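Local coordinates for muconolactone isomerase-like protein (Thermus thermophilus, PDB 1VDH), which catalyses the hydrogen peroxide-dependent decarboxylation of Fe-coproporphyrin III (coproheme) to heme b, the last step of coproporphyrin-dependent heme synthesis, at residues L75-R80 against D201-D206; D155-L160 against A166-A171; D194-G199 against F229-V234. All blocks are in the same frame, centred on the assembly; numbering follows the deposited sequence.

Interaction 1 (L75-R80 against D201-D206)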
# COMPACT_ATOMS: atom_id res chain seq x y z
N LEU A 75 -17.15 10.41 11.54
CA LEU A 75 -16.91 9.20 12.31
C LEU A 75 -18.20 8.88 13.05
O LEU A 75 -18.75 9.73 13.75
CB LEU A 75 -15.81 9.40 13.36
CG LEU A 75 -15.80 8.37 14.50
CD1 LEU A 75 -15.57 6.96 13.95
CD2 LEU A 75 -14.74 8.71 15.54
N PHE A 76 -18.69 7.66 12.86
CA PHE A 76 -19.89 7.19 13.55
C PHE A 76 -19.37 6.15 14.53
O PHE A 76 -18.98 5.05 14.14
CB PHE A 76 -20.88 6.56 12.57
CG PHE A 76 -21.41 7.52 11.55
CD1 PHE A 76 -20.72 7.72 10.35
CD2 PHE A 76 -22.58 8.23 11.78
CE1 PHE A 76 -21.20 8.62 9.40
CE2 PHE A 76 -23.07 9.14 10.83
CZ PHE A 76 -22.38 9.33 9.64
N LEU A 77 -19.29 6.55 15.80
CA LEU A 77 -18.79 5.68 16.86
C LEU A 77 -19.96 5.09 17.63
O LEU A 77 -20.83 5.82 18.10
CB LEU A 77 -17.87 6.47 17.80
CG LEU A 77 -17.36 5.75 19.06
CD1 LEU A 77 -16.56 4.51 18.68
CD2 LEU A 77 -16.50 6.70 19.89
N ASN A 78 -19.95 3.77 17.77
CA ASN A 78 -21.01 3.07 18.50
C ASN A 78 -20.46 1.97 19.39
O ASN A 78 -19.51 1.27 19.03
CB ASN A 78 -22.03 2.46 17.53
CG ASN A 78 -23.10 3.45 17.11
OD1 ASN A 78 -24.03 3.73 17.87
ND2 ASN A 78 -22.99 3.97 15.89
N LEU A 79 -21.04 1.85 20.58
CA LEU A 79 -20.66 0.83 21.54
C LEU A 79 -21.94 0.08 21.92
O LEU A 79 -22.98 0.71 22.12
CB LEU A 79 -20.02 1.44 22.79
CG LEU A 79 -18.59 1.97 22.66
CD1 LEU A 79 -18.60 3.38 22.09
CD2 LEU A 79 -17.90 1.96 24.02
N ARG A 80 -21.87 -1.25 21.97
CA ARG A 80 -23.04 -2.08 22.29
C ARG A 80 -22.58 -3.31 23.08
O ARG A 80 -21.39 -3.62 23.12
CB ARG A 80 -23.72 -2.56 21.00
CG ARG A 80 -24.24 -1.46 20.06
CD ARG A 80 -25.45 -0.73 20.62
NE ARG A 80 -26.06 0.12 19.59
CZ ARG A 80 -25.67 1.36 19.30
NH1 ARG A 80 -24.68 1.94 19.97
NH2 ARG A 80 -26.23 1.99 18.27
N ASP A 201 -9.13 5.34 22.09
CA ASP A 201 -9.95 6.54 21.96
C ASP A 201 -9.60 7.51 23.08
O ASP A 201 -9.67 7.15 24.26
CB ASP A 201 -11.44 6.21 22.08
CG ASP A 201 -11.97 5.51 20.86
OD1 ASP A 201 -12.20 6.19 19.83
OD2 ASP A 201 -12.16 4.28 20.93
N LEU A 202 -9.18 8.71 22.70
CA LEU A 202 -8.86 9.75 23.67
C LEU A 202 -9.93 10.83 23.50
O LEU A 202 -10.32 11.13 22.37
CB LEU A 202 -7.47 10.34 23.41
CG LEU A 202 -6.27 9.38 23.37
CD1 LEU A 202 -4.98 10.18 23.16
CD2 LEU A 202 -6.18 8.57 24.66
N PHE A 203 -10.41 11.38 24.60
CA PHE A 203 -11.43 12.43 24.56
C PHE A 203 -10.93 13.63 25.35
O PHE A 203 -10.41 13.47 26.46
CB PHE A 203 -12.74 11.92 25.16
CG PHE A 203 -13.30 10.71 24.48
CD1 PHE A 203 -13.96 10.82 23.26
CD2 PHE A 203 -13.17 9.45 25.06
CE1 PHE A 203 -14.50 9.69 22.63
CE2 PHE A 203 -13.71 8.32 24.44
CZ PHE A 203 -14.37 8.44 23.22
N SER A 204 -11.10 14.82 24.79
CA SER A 204 -10.64 16.05 25.45
C SER A 204 -11.33 17.26 24.85
O SER A 204 -11.85 17.19 23.73
CB SER A 204 -9.12 16.20 25.26
OG SER A 204 -8.61 17.32 25.98
N GLU A 205 -11.31 18.37 25.58
CA GLU A 205 -11.92 19.61 25.09
C GLU A 205 -10.94 20.40 24.23
O GLU A 205 -11.31 21.41 23.64
CB GLU A 205 -12.39 20.48 26.27
CG GLU A 205 -13.47 19.84 27.13
CD GLU A 205 -14.75 19.52 26.36
OE1 GLU A 205 -15.27 20.39 25.63
OE2 GLU A 205 -15.25 18.38 26.50
N ASP A 206 -9.70 19.93 24.17
CA ASP A 206 -8.65 20.59 23.40
C ASP A 206 -7.82 19.52 22.70
O ASP A 206 -7.18 18.70 23.36
CB ASP A 206 -7.77 21.42 24.34
CG ASP A 206 -6.74 22.29 23.59
OD1 ASP A 206 -6.55 22.13 22.37
OD2 ASP A 206 -6.11 23.14 24.26

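Interaction 2 (D155-L160 against A166-A171)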
# COMPACT_ATOMS: atom_id res chain seq x y z
N ASP A 155 13.11 -6.22 20.95
CA ASP A 155 11.92 -5.53 21.43
C ASP A 155 10.71 -6.43 21.18
O ASP A 155 9.95 -6.22 20.24
CB ASP A 155 11.72 -4.20 20.70
CG ASP A 155 12.88 -3.23 20.89
OD1 ASP A 155 13.04 -2.34 20.03
OD2 ASP A 155 13.62 -3.35 21.89
N ASN A 156 10.58 -7.48 22.00
CA ASN A 156 9.46 -8.40 21.86
C ASN A 156 8.64 -8.40 23.14
O ASN A 156 8.97 -9.09 24.11
CB ASN A 156 9.94 -9.81 21.51
CG ASN A 156 8.81 -10.70 20.99
OD1 ASN A 156 8.94 -11.34 19.95
ND2 ASN A 156 7.70 -10.71 21.70
N TRP A 157 7.57 -7.62 23.12
CA TRP A 157 6.68 -7.48 24.27
C TRP A 157 6.10 -8.80 24.78
O TRP A 157 6.09 -9.06 25.98
CB TRP A 157 5.53 -6.53 23.89
CG TRP A 157 4.47 -6.40 24.94
CD1 TRP A 157 3.26 -7.04 24.97
CD2 TRP A 157 4.50 -5.55 26.10
NE1 TRP A 157 2.54 -6.63 26.07
CE2 TRP A 157 3.28 -5.72 26.77
CE3 TRP A 157 5.45 -4.66 26.62
CZ2 TRP A 157 2.97 -5.03 27.95
CZ3 TRP A 157 5.14 -3.97 27.79
CH2 TRP A 157 3.91 -4.16 28.44
N TYR A 158 5.63 -9.62 23.85
CA TYR A 158 5.02 -10.89 24.19
C TYR A 158 5.94 -11.96 24.79
O TYR A 158 5.46 -12.93 25.38
CB TYR A 158 4.24 -11.44 22.99
CG TYR A 158 3.01 -10.62 22.68
CD1 TYR A 158 1.78 -10.91 23.28
CD2 TYR A 158 3.06 -9.55 21.79
CE1 TYR A 158 0.64 -10.15 23.01
CE2 TYR A 158 1.93 -8.78 21.51
CZ TYR A 158 0.72 -9.08 22.13
OH TYR A 158 -0.40 -8.33 21.86
N MET A 159 7.25 -11.77 24.65
CA MET A 159 8.22 -12.71 25.21
C MET A 159 8.68 -12.29 26.61
O MET A 159 9.30 -13.08 27.33
CB MET A 159 9.43 -12.86 24.29
CG MET A 159 9.18 -13.72 23.07
SD MET A 159 8.70 -15.42 23.50
CE MET A 159 10.28 -16.07 24.07
N LEU A 160 8.37 -11.06 27.00
CA LEU A 160 8.76 -10.54 28.30
C LEU A 160 8.05 -11.22 29.46
O LEU A 160 6.97 -11.78 29.29
CB LEU A 160 8.45 -9.04 28.39
CG LEU A 160 9.22 -8.03 27.55
CD1 LEU A 160 8.59 -6.66 27.75
CD2 LEU A 160 10.69 -8.02 27.96
N ALA A 166 4.53 -5.54 33.74
CA ALA A 166 3.84 -4.81 34.79
C ALA A 166 4.57 -3.51 35.14
O ALA A 166 3.94 -2.46 35.28
CB ALA A 166 3.70 -5.68 36.04
N SER A 167 5.89 -3.57 35.27
CA SER A 167 6.66 -2.37 35.60
C SER A 167 6.61 -1.35 34.46
O SER A 167 6.57 -0.14 34.70
CB SER A 167 8.11 -2.71 35.96
OG SER A 167 8.79 -3.31 34.88
N LEU A 168 6.58 -1.85 33.22
CA LEU A 168 6.52 -0.99 32.04
C LEU A 168 5.17 -0.27 31.95
O LEU A 168 5.11 0.91 31.62
CB LEU A 168 6.78 -1.81 30.78
CG LEU A 168 8.24 -2.27 30.60
CD1 LEU A 168 8.35 -3.29 29.48
CD2 LEU A 168 9.12 -1.07 30.33
N MET A 169 4.10 -0.98 32.29
CA MET A 169 2.75 -0.41 32.26
C MET A 169 2.52 0.56 33.41
O MET A 169 1.76 1.53 33.28
CB MET A 169 1.68 -1.51 32.28
CG MET A 169 1.61 -2.34 31.01
SD MET A 169 1.35 -1.34 29.52
CE MET A 169 -0.32 -0.69 29.83
N LYS A 170 3.17 0.31 34.55
CA LYS A 170 3.02 1.17 35.71
C LYS A 170 3.55 2.57 35.39
O LYS A 170 2.89 3.57 35.67
CB LYS A 170 3.74 0.58 36.93
CG LYS A 170 3.42 1.30 38.23
CD LYS A 170 3.97 0.57 39.45
CE LYS A 170 3.57 1.28 40.74
NZ LYS A 170 4.01 0.53 41.95
N ALA A 171 4.72 2.63 34.75
CA ALA A 171 5.34 3.90 34.36
C ALA A 171 4.47 4.64 33.35
O ALA A 171 4.38 5.87 33.38
CB ALA A 171 6.73 3.64 33.78

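Interaction 3 (D194-G199 against F229-V234)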
# COMPACT_ATOMS: atom_id res chain seq x y z
N ASP A 194 -9.75 -7.57 14.44
CA ASP A 194 -9.43 -6.63 13.38
C ASP A 194 -7.92 -6.61 13.11
O ASP A 194 -7.18 -7.41 13.68
CB ASP A 194 -9.97 -5.22 13.71
CG ASP A 194 -10.42 -4.46 12.47
OD1 ASP A 194 -11.47 -3.78 12.53
OD2 ASP A 194 -9.74 -4.53 11.43
N ASP A 195 -7.47 -5.69 12.27
CA ASP A 195 -6.07 -5.62 11.84
C ASP A 195 -5.00 -5.22 12.85
O ASP A 195 -3.82 -5.46 12.61
CB ASP A 195 -5.97 -4.77 10.58
CG ASP A 195 -6.79 -5.33 9.42
OD1 ASP A 195 -7.43 -6.39 9.59
OD2 ASP A 195 -6.80 -4.70 8.35
N TRP A 196 -5.41 -4.62 13.97
CA TRP A 196 -4.47 -4.20 15.01
C TRP A 196 -4.92 -4.81 16.34
O TRP A 196 -6.08 -5.18 16.49
CB TRP A 196 -4.42 -2.68 15.12
CG TRP A 196 -3.97 -1.98 13.86
CD1 TRP A 196 -4.72 -1.73 12.74
CD2 TRP A 196 -2.67 -1.43 13.59
NE1 TRP A 196 -3.97 -1.07 11.80
CE2 TRP A 196 -2.71 -0.87 12.30
CE3 TRP A 196 -1.47 -1.37 14.32
CZ2 TRP A 196 -1.60 -0.25 11.71
CZ3 TRP A 196 -0.36 -0.74 13.74
CH2 TRP A 196 -0.44 -0.19 12.45
N GLU A 197 -4.00 -4.92 17.29
CA GLU A 197 -4.29 -5.51 18.59
C GLU A 197 -5.17 -4.68 19.51
O GLU A 197 -5.95 -5.22 20.29
CB GLU A 197 -2.99 -5.91 19.28
CG GLU A 197 -2.26 -7.02 18.55
CD GLU A 197 -0.79 -7.10 18.88
OE1 GLU A 197 -0.11 -7.96 18.28
OE2 GLU A 197 -0.30 -6.33 19.73
N TRP A 198 -5.04 -3.35 19.43
CA TRP A 198 -5.85 -2.46 20.26
C TRP A 198 -6.33 -1.25 19.50
O TRP A 198 -5.74 -0.84 18.50
CB TRP A 198 -5.06 -1.95 21.48
CG TRP A 198 -4.76 -3.00 22.51
CD1 TRP A 198 -5.59 -3.41 23.52
CD2 TRP A 198 -3.57 -3.77 22.62
NE1 TRP A 198 -4.98 -4.41 24.25
CE2 TRP A 198 -3.74 -4.65 23.72
CE3 TRP A 198 -2.36 -3.81 21.90
CZ2 TRP A 198 -2.75 -5.56 24.11
CZ3 TRP A 198 -1.38 -4.72 22.29
CH2 TRP A 198 -1.58 -5.59 23.38
N GLY A 199 -7.43 -0.69 20.00
CA GLY A 199 -7.99 0.53 19.47
C GLY A 199 -7.91 1.49 20.65
O GLY A 199 -8.12 1.07 21.80
N PHE A 229 2.35 2.03 16.16
CA PHE A 229 1.15 2.83 15.92
C PHE A 229 0.60 2.90 14.50
O PHE A 229 1.35 2.95 13.53
CB PHE A 229 1.38 4.25 16.44
CG PHE A 229 1.90 4.29 17.85
CD1 PHE A 229 1.03 4.22 18.93
CD2 PHE A 229 3.28 4.35 18.09
CE1 PHE A 229 1.52 4.21 20.24
CE2 PHE A 229 3.77 4.34 19.39
CZ PHE A 229 2.89 4.27 20.47
N GLY A 230 -0.73 2.93 14.40
CA GLY A 230 -1.40 3.03 13.11
C GLY A 230 -1.82 4.46 12.81
O GLY A 230 -1.23 5.40 13.35
N PRO A 231 -2.83 4.67 11.96
CA PRO A 231 -3.30 6.02 11.62
C PRO A 231 -3.97 6.74 12.79
O PRO A 231 -4.53 6.10 13.68
CB PRO A 231 -4.29 5.76 10.48
CG PRO A 231 -4.85 4.41 10.83
CD PRO A 231 -3.62 3.64 11.26
N PHE A 232 -3.86 8.07 12.81
CA PHE A 232 -4.48 8.89 13.86
C PHE A 232 -5.57 9.76 13.26
O PHE A 232 -5.35 10.46 12.27
CB PHE A 232 -3.43 9.78 14.55
CG PHE A 232 -2.52 9.05 15.50
CD1 PHE A 232 -1.52 8.22 15.02
CD2 PHE A 232 -2.68 9.19 16.87
CE1 PHE A 232 -0.68 7.53 15.90
CE2 PHE A 232 -1.85 8.51 17.76
CZ PHE A 232 -0.85 7.68 17.28
N PHE A 233 -6.76 9.68 13.84
CA PHE A 233 -7.92 10.46 13.38
C PHE A 233 -8.36 11.41 14.47
O PHE A 233 -8.50 11.02 15.63
CB PHE A 233 -9.11 9.54 13.08
CG PHE A 233 -8.88 8.58 11.95
CD1 PHE A 233 -9.40 8.84 10.69
CD2 PHE A 233 -8.19 7.39 12.16
CE1 PHE A 233 -9.24 7.92 9.65
CE2 PHE A 233 -8.03 6.47 11.13
CZ PHE A 233 -8.55 6.73 9.88
N VAL A 234 -8.59 12.67 14.11
CA VAL A 234 -9.06 13.65 15.09
C VAL A 234 -10.40 14.18 14.62
O VAL A 234 -10.55 14.58 13.46
CB VAL A 234 -8.07 14.81 15.29
CG1 VAL A 234 -8.63 15.79 16.33
CG2 VAL A 234 -6.72 14.29 15.76

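Interaction 1 (L75-R80 against D201-D206)
L77 reaches across from strand 74-80 toward D201 and F203, and one methyl group does the touching. Its CD2 lies 4.3 Å from D201 OD1 and equally far from F203 CZ. The leucine gives up the largest area to this contact; the aspartate and the phenylalanine share the rest about equally. With CG anti to the backbone N (chi1 174°), the isobutyl group of L77 stretches out from its strand instead of folding back along it. The backbones are well apart, 10.2 Å between L77 CA and D201 CA, and no hydrogen bond crosses between them.

The methyl meets the F203 ring at its edge, close to the ring plane, so this is a light apolar touch and not a stack. The CB of D201 is directed toward the opposite strand, and OD1 ends near the L77 methyl, which offers it nothing polar; the buried OD1 is instead satisfied by NE2 of H19, on strand 10-24. That bond holds an acidic group in an otherwise largely apolar spot, where burial would probably raise its proton affinity unless the histidine offsets it. Strand 141-152 adds V142 and F144 against D201, while the F203 side chain packs on V142 and on Y65 of strand 61-67.

Alternate residues turn the other way. F76, N78 and R80 lean on helix 83-95, while L202 and S204 meet helix 207-217.

Strands 74-80 and 198-204 are not sheet neighbours: they face each other through the interior, with helices on their outer sides, as in the alpha/beta barrel of the chlorite dismutase family.

Interaction 2 (D155-L160 against A166-A171)
W157 lays the far end of its indole against helix 162-177, where L168 and M169 receive it. The close packing is round L168: its CD1 lies 3.7 Å from W157 CZ3 and 3.8 Å from CD1 of L160, itself partly exposed, so a single methyl fills the angle between the ring and the second leucine. The indole and L168 slide past one another in opposite directions, whereas the two leucines cross at about a right angle. W157 gets there because CG stands anti to the backbone N (chi1 175°), which carries the ring away from the short 3-10 turn 157-159.

At the adjoining CH2 corner of the indole the contact is looser and nearer to solvent. M169, partly exposed, brings CG to 3.9 Å from W157 CH2, at the ring edge, and its chain, bent at chi2 and chi3, sets SD 5.0 Å from the centroid of the six-membered ring, an oblique Met-aromatic contact. The M169 side chain also lies about 4 Å, between nearest atoms, from that of H172, the predicted axial iron ligand on the same helix. K149 adds a cation-pi contact to the indole, and Y226 meets it edge-to-face.

Were W157 an alanine, L168 CD1 and M169 SD would probably lose their aromatic partner, opening a gap between the turn and the helix and costing K149 one of its cation-pi partners.

Nothing polar joins the two segments, so dispersion and shape hold the turn to the helix.

Interaction 3 (D194-G199 against F229-V234)
W196 covers the backbone of G230 with one face of its indole. G230 CA sits 3.4 Å from W196 CH2 and 3.8 Å from the centroid of the six-membered ring, 29° off the ring normal, a CH-pi contact shifted toward the rim. The neighbouring residues flank it: F229 offers its carbonyl O, 3.8 Å from W196 CH2, and P231 comes up obliquely with CD 4.4 Å from W196 CZ2. The CB of F229 points away from the indole. The close approach probably relies on the missing side chain, since a beta carbon at G230 would fall 2.9 Å from W196 CZ2 and also run into P231 CD.

The tryptophan stands just before a classic beta bulge, in which E197 and W198 both face M147 of strand 141-152; there strand 198-204 begins within the family's antiparallel barrel sheet. With CG anti to its own carbonyl carbon (chi1 -61°), the indole is directed at 229-231.

Further back, D194 OD2 uses its anti lone pair to accept D195 N at 2.7 Å, which probably steadies the turn ahead of W196. P146 and N148, both predicted to bind coproheme, pack on the indole. D195 OD1 accepts the backbone N of F232 of a neighbouring subunit, and E197 OE1 forms a salt bridge with R218 of that same subunit; F232 N in turn donates to D195 OD1 of a different neighbouring subunit.

In the fold
From the N terminus, residues 75-80 open the longest loop, which interaction 1 closes at 201-206 by joining two strands through the barrel interior. Interaction 2 falls wholly within that span: 155-160 and 166-171 are separated by just five residues, and together they fasten a turn to helix 162-177 at the periphery. Interaction 3 starts at 194-199, immediately before the second half of interaction 1 on the same strand, and closes at 229-234, so these two cross. Interactions 2 and 3 meet directly, Y158 OH lying 2.9 Å from E197 OE2 in a probable, weak hydrogen bond, and both also touch a neighbouring subunit of the pentamer.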